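Local coordinates for protein glycoside Hydrolase Family 43_12 (Metagenome, PDB 7JVH) that probably hydrolyses glycosidic bonds in arabinose- or xylose-containing plant cell-wall polysaccharides, at residues I425-F435 / I462-V472; N45-P55 / S358-N369. All blocks are in the same frame, centred on the assembly; numbering follows the deposited sequence.

Interaction 1: I425-F435 / I462-V472; sequences ITEVQPISALF and ICYQNEACNYV
Ile425 brings its CD1 methyl up to Ile462 and Val472, tip to tip with each; CD1 lies 3.7 Å from Ile462 CG2. Its CG1, placed opposite the backbone N (chi1 -157°), extends the chain inward past Tyr464 and comes up to that ring at its edge, 4.0 Å from CE2. Ile425 buries this side chain, while its backbone N bonds a glycerol, probably from the crystallisation liquor. Deeper still, Phe435 turns its own ring edge to Ile462 CG2, while its CE1 lies 3.8 Å from Tyr464 CB. The two rings sit obliquely, centroids 5.3 Å apart and planes at 41°, and Ala433 CB closes against Ile462 CD1. This is the apolar side of a six-stranded antiparallel sheet in the C-terminal concanavalin A-like domain, where strand 560-566 runs between strands 433-437 and 458-464, so side chains bridge two strands that are not direct neighbours. On the side of partly exposed Thr426 and Val428 the apolar packing gives way to backbone contacts around buried Glu467. Thr426 CA approaches Glu467 O at 3.0 Å in a nearly straight CA-H...O contact. Glu467 is the second residue of a type I turn, Asn466 to Cys469, which Asn470 ND2 steadies by donating in plane to a lone pair of Asn466 O (3.2 Å). Val428 sets only CG2 near the Glu467 carboxylate, whose OE1 Arg401 holds in a salt bridge.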
loop_
_atom_site.group_PDB
_atom_site.type_symbol
_atom_site.label_atom_id
_atom_site.label_comp_id
_atom_site.label_asym_id
_atom_site.label_seq_id
_atom_site.Cartn_x
_atom_site.Cartn_y
_atom_site.Cartn_z
ATOM N N ILE A 425 -11.130 -3.949 18.738
ATOM C CA ILE A 425 -10.780 -3.270 17.500
ATOM C C ILE A 425 -10.087 -1.891 17.628
ATOM O O ILE A 425 -9.382 -1.476 16.704
ATOM C CB ILE A 425 -11.992 -3.195 16.539
ATOM C CG1 ILE A 425 -11.490 -3.022 15.106
ATOM C CG2 ILE A 425 -12.967 -2.088 16.944
ATOM C CD1 ILE A 425 -12.574 -3.192 14.062
ATOM N N THR A 426 -10.269 -1.223 18.771
ATOM C CA THR A 426 -9.804 0.142 18.975
ATOM C C THR A 426 -8.361 0.234 19.500
ATOM O O THR A 426 -7.856 1.326 19.717
ATOM C CB THR A 426 -10.745 0.865 19.959
ATOM O OG1 THR A 426 -10.738 0.177 21.220
ATOM C CG2 THR A 426 -12.145 0.921 19.398
ATOM N N GLU A 427 -7.719 -0.926 19.684
ATOM C CA GLU A 427 -6.433 -1.028 20.337
ATOM C C GLU A 427 -5.292 -1.068 19.356
ATOM O O GLU A 427 -5.422 -1.642 18.282
ATOM C CB GLU A 427 -6.380 -2.278 21.201
ATOM C CG GLU A 427 -7.290 -2.217 22.411
ATOM C CD GLU A 427 -7.194 -3.446 23.274
ATOM O OE1 GLU A 427 -6.078 -3.827 23.675
ATOM O OE2 GLU A 427 -8.251 -4.032 23.556
ATOM N N VAL A 428 -4.149 -0.476 19.757
ATOM C CA VAL A 428 -2.908 -0.549 19.006
ATOM C C VAL A 428 -2.243 -1.876 19.399
ATOM O O VAL A 428 -1.265 -1.931 20.136
ATOM C CB VAL A 428 -2.016 0.670 19.288
ATOM C CG1 VAL A 428 -0.700 0.592 18.516
ATOM C CG2 VAL A 428 -2.792 1.955 18.991
ATOM N N GLN A 429 -2.805 -2.963 18.863
ATOM C CA GLN A 429 -2.452 -4.336 19.208
ATOM C C GLN A 429 -2.819 -5.178 17.994
ATOM O O GLN A 429 -3.564 -4.719 17.135
ATOM C CB GLN A 429 -3.294 -4.807 20.410
ATOM C CG GLN A 429 -2.976 -4.132 21.738
ATOM C CD GLN A 429 -1.621 -4.530 22.261
ATOM O OE1 GLN A 429 -1.380 -5.722 22.459
ATOM N NE2 GLN A 429 -0.720 -3.544 22.509
ATOM N N PRO A 430 -2.320 -6.427 17.875
ATOM C CA PRO A 430 -2.809 -7.331 16.828
ATOM C C PRO A 430 -4.271 -7.708 17.092
ATOM O O PRO A 430 -4.606 -8.008 18.225
ATOM C CB PRO A 430 -1.888 -8.557 16.953
ATOM C CG PRO A 430 -1.281 -8.461 18.312
ATOM C CD PRO A 430 -1.263 -7.013 18.715
ATOM N N ILE A 431 -5.112 -7.654 16.052
ATOM C CA ILE A 431 -6.525 -8.043 16.139
ATOM C C ILE A 431 -6.829 -9.197 15.176
ATOM O O ILE A 431 -6.195 -9.323 14.139
ATOM C CB ILE A 431 -7.489 -6.860 15.890
ATOM C CG1 ILE A 431 -7.248 -6.201 14.537
ATOM C CG2 ILE A 431 -7.337 -5.828 16.985
ATOM C CD1 ILE A 431 -8.222 -5.086 14.221
ATOM N N SER A 432 -7.781 -10.046 15.562
ATOM C CA SER A 432 -8.144 -11.236 14.806
ATOM C C SER A 432 -9.126 -10.856 13.705
ATOM O O SER A 432 -10.328 -11.023 13.849
ATOM C CB SER A 432 -8.726 -12.312 15.726
ATOM O OG SER A 432 -9.645 -11.737 16.630
ATOM N N ALA A 433 -8.583 -10.320 12.616
ATOM C CA ALA A 433 -9.325 -9.885 11.451
ATOM C C ALA A 433 -8.446 -10.009 10.193
ATOM O O ALA A 433 -7.251 -9.774 10.242
ATOM C CB ALA A 433 -9.802 -8.464 11.643
ATOM N N LEU A 434 -9.056 -10.421 9.077
ATOM C CA LEU A 434 -8.381 -10.537 7.789
ATOM C C LEU A 434 -8.985 -9.515 6.845
ATOM O O LEU A 434 -10.206 -9.401 6.762
ATOM C CB LEU A 434 -8.491 -11.951 7.219
ATOM C CG LEU A 434 -7.430 -12.378 6.214
ATOM C CD1 LEU A 434 -6.038 -12.283 6.802
ATOM C CD2 LEU A 434 -7.715 -13.790 5.731
ATOM N N PHE A 435 -8.111 -8.763 6.152
ATOM C CA PHE A 435 -8.488 -7.555 5.453
ATOM C C PHE A 435 -8.076 -7.572 3.987
ATOM O O PHE A 435 -7.056 -8.154 3.603
ATOM C CB PHE A 435 -7.861 -6.328 6.107
ATOM C CG PHE A 435 -8.518 -5.914 7.400
ATOM C CD1 PHE A 435 -9.820 -5.429 7.413
ATOM C CD2 PHE A 435 -7.820 -5.991 8.607
ATOM C CE1 PHE A 435 -10.416 -5.043 8.588
ATOM C CE2 PHE A 435 -8.419 -5.604 9.792
ATOM C CZ PHE A 435 -9.712 -5.122 9.790
ATOM N N ILE A 462 -16.010 -5.757 8.730
ATOM C CA ILE A 462 -15.307 -4.548 9.152
ATOM C C ILE A 462 -14.867 -3.687 7.967
ATOM O O ILE A 462 -14.307 -4.198 6.996
ATOM C CB ILE A 462 -14.031 -4.893 9.952
ATOM C CG1 ILE A 462 -14.338 -5.882 11.072
ATOM C CG2 ILE A 462 -13.404 -3.619 10.507
ATOM C CD1 ILE A 462 -13.126 -6.346 11.829
ATOM N N CYS A 463 -15.120 -2.377 8.076
ATOM C CA CYS A 463 -14.505 -1.344 7.253
ATOM C C CYS A 463 -13.575 -0.517 8.184
ATOM O O CYS A 463 -14.036 0.092 9.156
ATOM C CB CYS A 463 -15.582 -0.471 6.594
ATOM S SG CYS A 463 -16.809 -1.394 5.612
ATOM N N TYR A 464 -12.275 -0.506 7.855
ATOM C CA TYR A 464 -11.206 -0.074 8.751
ATOM C C TYR A 464 -10.247 0.899 8.067
ATOM O O TYR A 464 -9.622 0.557 7.069
ATOM C CB TYR A 464 -10.403 -1.311 9.165
ATOM C CG TYR A 464 -9.394 -1.118 10.278
ATOM C CD1 TYR A 464 -8.085 -0.698 10.012
ATOM C CD2 TYR A 464 -9.722 -1.432 11.597
ATOM C CE1 TYR A 464 -7.161 -0.550 11.037
ATOM C CE2 TYR A 464 -8.794 -1.319 12.615
ATOM C CZ TYR A 464 -7.516 -0.861 12.329
ATOM O OH TYR A 464 -6.553 -0.689 13.312
ATOM N N GLN A 465 -10.117 2.103 8.631
ATOM C CA GLN A 465 -9.060 3.053 8.271
ATOM C C GLN A 465 -7.948 2.965 9.325
ATOM O O GLN A 465 -6.793 2.665 9.007
ATOM C CB GLN A 465 -9.633 4.463 8.167
ATOM C CG GLN A 465 -8.638 5.608 7.988
ATOM C CD GLN A 465 -7.587 5.363 6.905
ATOM O OE1 GLN A 465 -6.408 5.376 7.219
ATOM N NE2 GLN A 465 -7.998 5.131 5.652
ATOM N N ASN A 466 -8.316 3.205 10.584
ATOM C CA ASN A 466 -7.457 2.905 11.727
ATOM C C ASN A 466 -8.280 2.453 12.945
ATOM O O ASN A 466 -9.524 2.431 12.911
ATOM C CB ASN A 466 -6.496 4.076 12.054
ATOM C CG ASN A 466 -7.184 5.289 12.607
ATOM O OD1 ASN A 466 -7.987 5.207 13.535
ATOM N ND2 ASN A 466 -6.847 6.440 12.051
ATOM N N GLU A 467 -7.571 2.084 14.012
ATOM C CA GLU A 467 -8.172 1.528 15.218
ATOM C C GLU A 467 -9.313 2.390 15.805
ATOM O O GLU A 467 -10.157 1.883 16.530
ATOM C CB GLU A 467 -7.115 1.278 16.291
ATOM C CG GLU A 467 -6.295 2.520 16.683
ATOM C CD GLU A 467 -5.044 2.756 15.841
ATOM O OE1 GLU A 467 -4.699 1.937 14.973
ATOM O OE2 GLU A 467 -4.373 3.753 16.093
ATOM N N ALA A 468 -9.326 3.685 15.483
ATOM C CA ALA A 468 -10.329 4.637 15.971
ATOM C C ALA A 468 -11.138 5.275 14.838
ATOM O O ALA A 468 -11.848 6.257 15.042
ATOM C CB ALA A 468 -9.653 5.726 16.806
ATOM N N CYS A 469 -11.017 4.698 13.638
ATOM C CA CYS A 469 -11.734 5.138 12.448
ATOM C C CYS A 469 -12.164 3.890 11.710
ATOM O O CYS A 469 -11.500 3.443 10.761
ATOM C CB CYS A 469 -10.828 6.025 11.592
ATOM S SG CYS A 469 -10.731 7.738 12.189
ATOM N N ASN A 470 -13.277 3.306 12.175
ATOM C CA ASN A 470 -13.792 2.066 11.623
ATOM C C ASN A 470 -15.285 1.879 11.828
ATOM O O ASN A 470 -15.883 2.500 12.715
ATOM C CB ASN A 470 -13.024 0.869 12.186
ATOM C CG ASN A 470 -13.090 0.778 13.707
ATOM O OD1 ASN A 470 -14.121 0.414 14.278
ATOM N ND2 ASN A 470 -11.972 1.079 14.367
ATOM N N TYR A 471 -15.877 1.040 10.966
ATOM C CA TYR A 471 -17.259 0.590 11.064
ATOM C C TYR A 471 -17.260 -0.926 11.172
ATOM O O TYR A 471 -16.564 -1.602 10.423
ATOM C CB TYR A 471 -18.048 1.001 9.831
ATOM C CG TYR A 471 -18.160 2.491 9.618
ATOM C CD1 TYR A 471 -18.533 3.328 10.650
ATOM C CD2 TYR A 471 -17.940 3.052 8.368
ATOM C CE1 TYR A 471 -18.643 4.700 10.462
ATOM C CE2 TYR A 471 -18.049 4.420 8.175
ATOM C CZ TYR A 471 -18.405 5.232 9.234
ATOM O OH TYR A 471 -18.543 6.586 9.057
ATOM N N VAL A 472 -18.033 -1.449 12.129
ATOM C CA VAL A 472 -18.064 -2.877 12.433
ATOM C C VAL A 472 -19.510 -3.344 12.621
ATOM O O VAL A 472 -20.281 -2.708 13.341
ATOM C CB VAL A 472 -17.273 -3.195 13.704
ATOM C CG1 VAL A 472 -17.154 -4.699 13.881
ATOM C CG2 VAL A 472 -15.909 -2.566 13.661
#

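Interaction 2: N45-P55 / S358-N369; sequences NPLKPNEFYSP and SIKQKMPKGVEN
A two-stranded antiparallel sheet beside the five-bladed beta-propeller characteristic of family 43 joins strand 51-53, from the N-terminal part of the chain, to strand 360-362, which follows strand 349-350, the last strand of the fifth blade. Phe52 and Gln361 form its hydrogen-bonded pair, each backbone N donating to the other's O at 3.1 Å. The pairing runs on at both ends: Ser54 N donates to Ile359 O, and Met363 N to Asn50 O in an almost straight bond (175°). Asn369 adds a side-chain clasp, its ND2 lying in the carbonyl plane of Glu51 and reaching a lone pair of Glu51 O at 3.0 Å.

The Phe52 ring swings over the partner strand because CG stands between the backbone N and the carbonyl carbon (chi1 76°). There its CD1 lies 3.6 Å from CG of Met363, a selenomethionine, and its CE1 and CZ border Gln361 CB. Replacing Phe52 with an alanine would probably open a gap beside Met363 and Gln361 and let both side chains shift. Tyr53 and Lys360 share the other face, side by side and pointing the same way. Leu47 CD2 sits 3.6 Å above the centre of the Tyr53 ring, and Ile359 CG1 is 3.8 Å from Tyr53 CD1. Beyond the ring, Lys360 bends at chi3 and carries NZ to a rather long salt bridge with Glu51 OE2 (3.5 Å).

Around this small sheet, Ile359 leans on helix 40-43, from which Tyr42 also meets the Tyr53 ring edge-to-face. Phe52 and Met363 both touch Ile95 of a loop, whereas Gln361 and Pro55 pack against strand 335-342.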
loop_
_atom_site.group_PDB
_atom_site.type_symbol
_atom_site.label_atom_id
_atom_site.label_comp_id
_atom_site.label_asym_id
_atom_site.label_seq_id
_atom_site.Cartn_x
_atom_site.Cartn_y
_atom_site.Cartn_z
ATOM N N ASN A 45 -15.365 4.370 -19.509
ATOM C CA ASN A 45 -14.223 4.309 -20.409
ATOM C C ASN A 45 -13.838 2.852 -20.637
ATOM O O ASN A 45 -12.837 2.390 -20.096
ATOM C CB ASN A 45 -13.027 5.064 -19.815
ATOM C CG ASN A 45 -13.292 6.534 -19.602
ATOM O OD1 ASN A 45 -12.946 7.354 -20.462
ATOM N ND2 ASN A 45 -13.868 6.888 -18.435
ATOM N N PRO A 46 -14.642 2.072 -21.401
ATOM C CA PRO A 46 -14.268 0.704 -21.753
ATOM C C PRO A 46 -12.965 0.657 -22.559
ATOM O O PRO A 46 -12.668 1.587 -23.333
ATOM C CB PRO A 46 -15.447 0.234 -22.633
ATOM C CG PRO A 46 -16.157 1.475 -23.049
ATOM C CD PRO A 46 -15.960 2.451 -21.930
ATOM N N LEU A 47 -12.212 -0.434 -22.377
ATOM C CA LEU A 47 -10.918 -0.625 -23.017
ATOM C C LEU A 47 -11.047 -1.028 -24.492
ATOM O O LEU A 47 -11.876 -1.861 -24.843
ATOM C CB LEU A 47 -10.103 -1.693 -22.274
ATOM C CG LEU A 47 -9.710 -1.402 -20.817
ATOM C CD1 LEU A 47 -9.229 -2.654 -20.096
ATOM C CD2 LEU A 47 -8.650 -0.316 -20.774
ATOM N N LYS A 48 -10.207 -0.426 -25.340
ATOM C CA LYS A 48 -9.922 -0.938 -26.666
ATOM C C LYS A 48 -8.928 -2.085 -26.529
ATOM O O LYS A 48 -8.234 -2.178 -25.525
ATOM C CB LYS A 48 -9.345 0.159 -27.566
ATOM C CG LYS A 48 -10.378 1.174 -28.025
ATOM C CD LYS A 48 -9.712 2.365 -28.694
ATOM C CE LYS A 48 -10.754 3.363 -29.188
ATOM N NZ LYS A 48 -10.061 4.569 -29.739
ATOM N N PRO A 49 -8.802 -2.977 -27.536
ATOM C CA PRO A 49 -7.945 -4.160 -27.412
ATOM C C PRO A 49 -6.494 -3.910 -26.987
ATOM O O PRO A 49 -5.890 -4.827 -26.434
ATOM C CB PRO A 49 -7.974 -4.760 -28.836
ATOM C CG PRO A 49 -9.253 -4.268 -29.426
ATOM C CD PRO A 49 -9.478 -2.898 -28.847
ATOM N N ASN A 50 -5.976 -2.718 -27.272
ATOM C CA ASN A 50 -4.558 -2.399 -26.984
ATOM C C ASN A 50 -4.440 -1.419 -25.821
ATOM O O ASN A 50 -3.419 -0.750 -25.730
ATOM C CB ASN A 50 -3.908 -1.722 -28.185
ATOM C CG ASN A 50 -4.446 -0.330 -28.401
ATOM O OD1 ASN A 50 -5.646 -0.124 -28.373
ATOM N ND2 ASN A 50 -3.567 0.629 -28.602
ATOM N N GLU A 51 -5.431 -1.368 -24.947
ATOM C CA GLU A 51 -5.369 -0.389 -23.848
ATOM C C GLU A 51 -5.352 -1.106 -22.500
ATOM O O GLU A 51 -5.612 -2.298 -22.465
ATOM C CB GLU A 51 -6.570 0.541 -23.970
ATOM C CG GLU A 51 -6.441 1.541 -25.094
ATOM C CD GLU A 51 -7.706 2.331 -25.337
ATOM O OE1 GLU A 51 -8.767 1.713 -25.333
ATOM O OE2 GLU A 51 -7.625 3.544 -25.528
ATOM N N PHE A 52 -5.013 -0.370 -21.448
ATOM C CA PHE A 52 -5.008 -0.877 -20.055
ATOM C C PHE A 52 -5.316 0.288 -19.127
ATOM O O PHE A 52 -5.162 1.427 -19.528
ATOM C CB PHE A 52 -3.690 -1.548 -19.677
ATOM C CG PHE A 52 -2.533 -0.627 -19.390
ATOM C CD1 PHE A 52 -1.895 0.047 -20.411
ATOM C CD2 PHE A 52 -2.056 -0.458 -18.106
ATOM C CE1 PHE A 52 -0.812 0.862 -20.154
ATOM C CE2 PHE A 52 -0.989 0.379 -17.853
ATOM C CZ PHE A 52 -0.369 1.041 -18.876
ATOM N N TYR A 53 -5.827 -0.027 -17.945
ATOM C CA TYR A 53 -6.114 0.962 -16.916
ATOM C C TYR A 53 -4.883 1.210 -16.041
ATOM O O TYR A 53 -4.191 0.265 -15.659
ATOM C CB TYR A 53 -7.287 0.484 -16.054
ATOM C CG TYR A 53 -8.627 0.426 -16.783
ATOM C CD1 TYR A 53 -9.127 1.542 -17.444
ATOM C CD2 TYR A 53 -9.408 -0.728 -16.776
ATOM C CE1 TYR A 53 -10.348 1.518 -18.069
ATOM C CE2 TYR A 53 -10.638 -0.766 -17.409
ATOM C CZ TYR A 53 -11.101 0.361 -18.059
ATOM O OH TYR A 53 -12.305 0.360 -18.716
ATOM N N SER A 54 -4.757 2.505 -15.777
ATOM C CA SER A 54 -3.788 3.165 -14.887
ATOM C C SER A 54 -4.553 4.047 -13.903
ATOM O O SER A 54 -5.148 5.033 -14.280
ATOM C CB SER A 54 -2.760 3.932 -15.623
ATOM O OG SER A 54 -1.740 4.331 -14.742
ATOM N N PRO A 55 -4.345 3.645 -12.484
ATOM C CA PRO A 55 -3.335 2.821 -11.809
ATOM C C PRO A 55 -3.379 1.311 -12.034
ATOM O O PRO A 55 -4.449 0.702 -12.032
ATOM C CB PRO A 55 -3.627 3.095 -10.334
ATOM C CG PRO A 55 -5.081 3.394 -10.279
ATOM C CD PRO A 55 -5.355 4.163 -11.546
ATOM N N SER A 358 -5.275 10.379 -17.663
ATOM C CA SER A 358 -6.487 9.651 -17.953
ATOM C C SER A 358 -6.279 8.212 -17.533
ATOM O O SER A 358 -5.151 7.715 -17.457
ATOM C CB SER A 358 -6.897 9.764 -19.420
ATOM O OG SER A 358 -5.830 9.399 -20.256
ATOM N N ILE A 359 -7.410 7.559 -17.266
ATOM C CA ILE A 359 -7.480 6.177 -16.824
ATOM C C ILE A 359 -6.920 5.167 -17.821
ATOM O O ILE A 359 -6.482 4.099 -17.421
ATOM C CB ILE A 359 -8.931 5.850 -16.441
ATOM C CG1 ILE A 359 -8.967 4.713 -15.431
ATOM C CG2 ILE A 359 -9.778 5.581 -17.667
ATOM C CD1 ILE A 359 -8.445 5.072 -14.064
ATOM N N LYS A 360 -6.914 5.532 -19.112
ATOM C CA LYS A 360 -6.460 4.651 -20.194
ATOM C C LYS A 360 -5.125 5.073 -20.734
ATOM O O LYS A 360 -4.896 6.237 -20.949
ATOM C CB LYS A 360 -7.453 4.652 -21.334
ATOM C CG LYS A 360 -8.754 3.969 -20.968
ATOM C CD LYS A 360 -9.895 4.445 -21.847
ATOM C CE LYS A 360 -9.894 3.802 -23.205
ATOM N NZ LYS A 360 -10.659 4.611 -24.192
ATOM N N GLN A 361 -4.292 4.071 -20.971
ATOM C CA GLN A 361 -2.941 4.219 -21.544
ATOM C C GLN A 361 -2.806 3.138 -22.604
ATOM O O GLN A 361 -3.375 2.066 -22.411
ATOM C CB GLN A 361 -1.878 3.880 -20.503
ATOM C CG GLN A 361 -1.881 4.793 -19.294
ATOM C CD GLN A 361 -1.239 6.091 -19.674
ATOM O OE1 GLN A 361 -0.209 6.096 -20.320
ATOM N NE2 GLN A 361 -1.858 7.193 -19.299
ATOM N N LYS A 362 -2.075 3.412 -23.678
ATOM C CA LYS A 362 -1.880 2.349 -24.679
ATOM C C LYS A 362 -0.895 1.364 -24.069
ATOM O O LYS A 362 0.011 1.817 -23.411
ATOM C CB LYS A 362 -1.355 2.978 -25.968
ATOM C CG LYS A 362 -1.931 4.348 -26.280
ATOM C CD LYS A 362 -1.292 5.037 -27.459
ATOM C CE LYS A 362 -0.568 6.316 -27.103
ATOM N NZ LYS A 362 -1.127 7.494 -27.799
HETATM N N MSE A 363 -1.070 0.064 -24.298
HETATM C CA MSE A 363 -0.122 -0.954 -23.775
HETATM C C MSE A 363 1.103 -1.026 -24.693
HETATM O O MSE A 363 1.082 -0.469 -25.779
HETATM C CB MSE A 363 -0.750 -2.352 -23.804
HETATM C CG MSE A 363 -1.992 -2.544 -22.971
HETATM SE SE MSE A 363 -2.550 -4.393 -22.905
HETATM C CE MSE A 363 -1.090 -5.409 -22.281
ATOM N N PRO A 364 2.199 -1.686 -24.294
ATOM C CA PRO A 364 3.334 -1.861 -25.188
ATOM C C PRO A 364 2.959 -2.771 -26.368
ATOM O O PRO A 364 2.177 -3.658 -26.188
ATOM C CB PRO A 364 4.364 -2.569 -24.308
ATOM C CG PRO A 364 3.954 -2.216 -22.911
ATOM C CD PRO A 364 2.447 -2.180 -22.956
ATOM N N LYS A 365 3.574 -2.551 -27.531
ATOM C CA LYS A 365 3.303 -3.333 -28.766
ATOM C C LYS A 365 3.369 -4.837 -28.494
ATOM O O LYS A 365 4.305 -5.287 -27.843
ATOM C CB LYS A 365 4.286 -2.936 -29.871
ATOM C CG LYS A 365 4.163 -3.707 -31.180
ATOM C CD LYS A 365 5.309 -4.667 -31.442
ATOM C CE LYS A 365 4.861 -6.087 -31.713
ATOM N NZ LYS A 365 5.885 -7.071 -31.293
ATOM N N GLY A 366 2.393 -5.571 -29.018
ATOM C CA GLY A 366 2.285 -7.014 -28.883
ATOM C C GLY A 366 1.615 -7.520 -27.610
ATOM O O GLY A 366 1.125 -8.646 -27.600
ATOM N N VAL A 367 1.603 -6.725 -26.538
ATOM C CA VAL A 367 1.055 -7.220 -25.239
ATOM C C VAL A 367 -0.467 -7.140 -25.187
ATOM O O VAL A 367 -1.010 -6.113 -25.558
ATOM C CB VAL A 367 1.681 -6.500 -24.033
ATOM C CG1 VAL A 367 1.624 -7.372 -22.797
ATOM C CG2 VAL A 367 3.110 -6.102 -24.315
ATOM N N GLU A 368 -1.101 -8.204 -24.701
ATOM C CA GLU A 368 -2.577 -8.235 -24.562
ATOM C C GLU A 368 -2.940 -8.141 -23.077
ATOM O O GLU A 368 -2.186 -8.639 -22.246
ATOM C CB GLU A 368 -3.193 -9.461 -25.236
ATOM C CG GLU A 368 -2.298 -10.679 -25.223
ATOM C CD GLU A 368 -2.752 -11.827 -26.106
ATOM O OE1 GLU A 368 -3.313 -12.787 -25.567
ATOM O OE2 GLU A 368 -2.537 -11.756 -27.325
ATOM N N ASN A 369 -4.081 -7.523 -22.799
ATOM C CA ASN A 369 -4.587 -7.280 -21.432
ATOM C C ASN A 369 -5.190 -8.545 -20.826
ATOM O O ASN A 369 -6.294 -8.904 -21.204
ATOM C CB ASN A 369 -5.598 -6.145 -21.483
ATOM C CG ASN A 369 -5.790 -5.470 -20.154
ATOM O OD1 ASN A 369 -5.945 -6.138 -19.151
ATOM N ND2 ASN A 369 -5.794 -4.157 -20.151
#

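In the fold
From the N terminus, the chain passes strand 28-37, which belongs to a sheet completed by later strands such as 383-386 and 442-451, and then enters interaction 2 at 45-55. That contact closes a loop of about 300 residues, holding all five four-stranded blades of the beta-propeller, when 358-369 returns to pair with 45-55. Interaction 1 follows in series and closes a far shorter loop of 26 residues, between 425-435 and 462-472, within the C-terminal domain. The loops neither nest nor cross. Their centres are 36 Å apart, on opposite sides of the chain's centre: one ties the ends of the propeller together, the other works inside the concanavalin A-like domain.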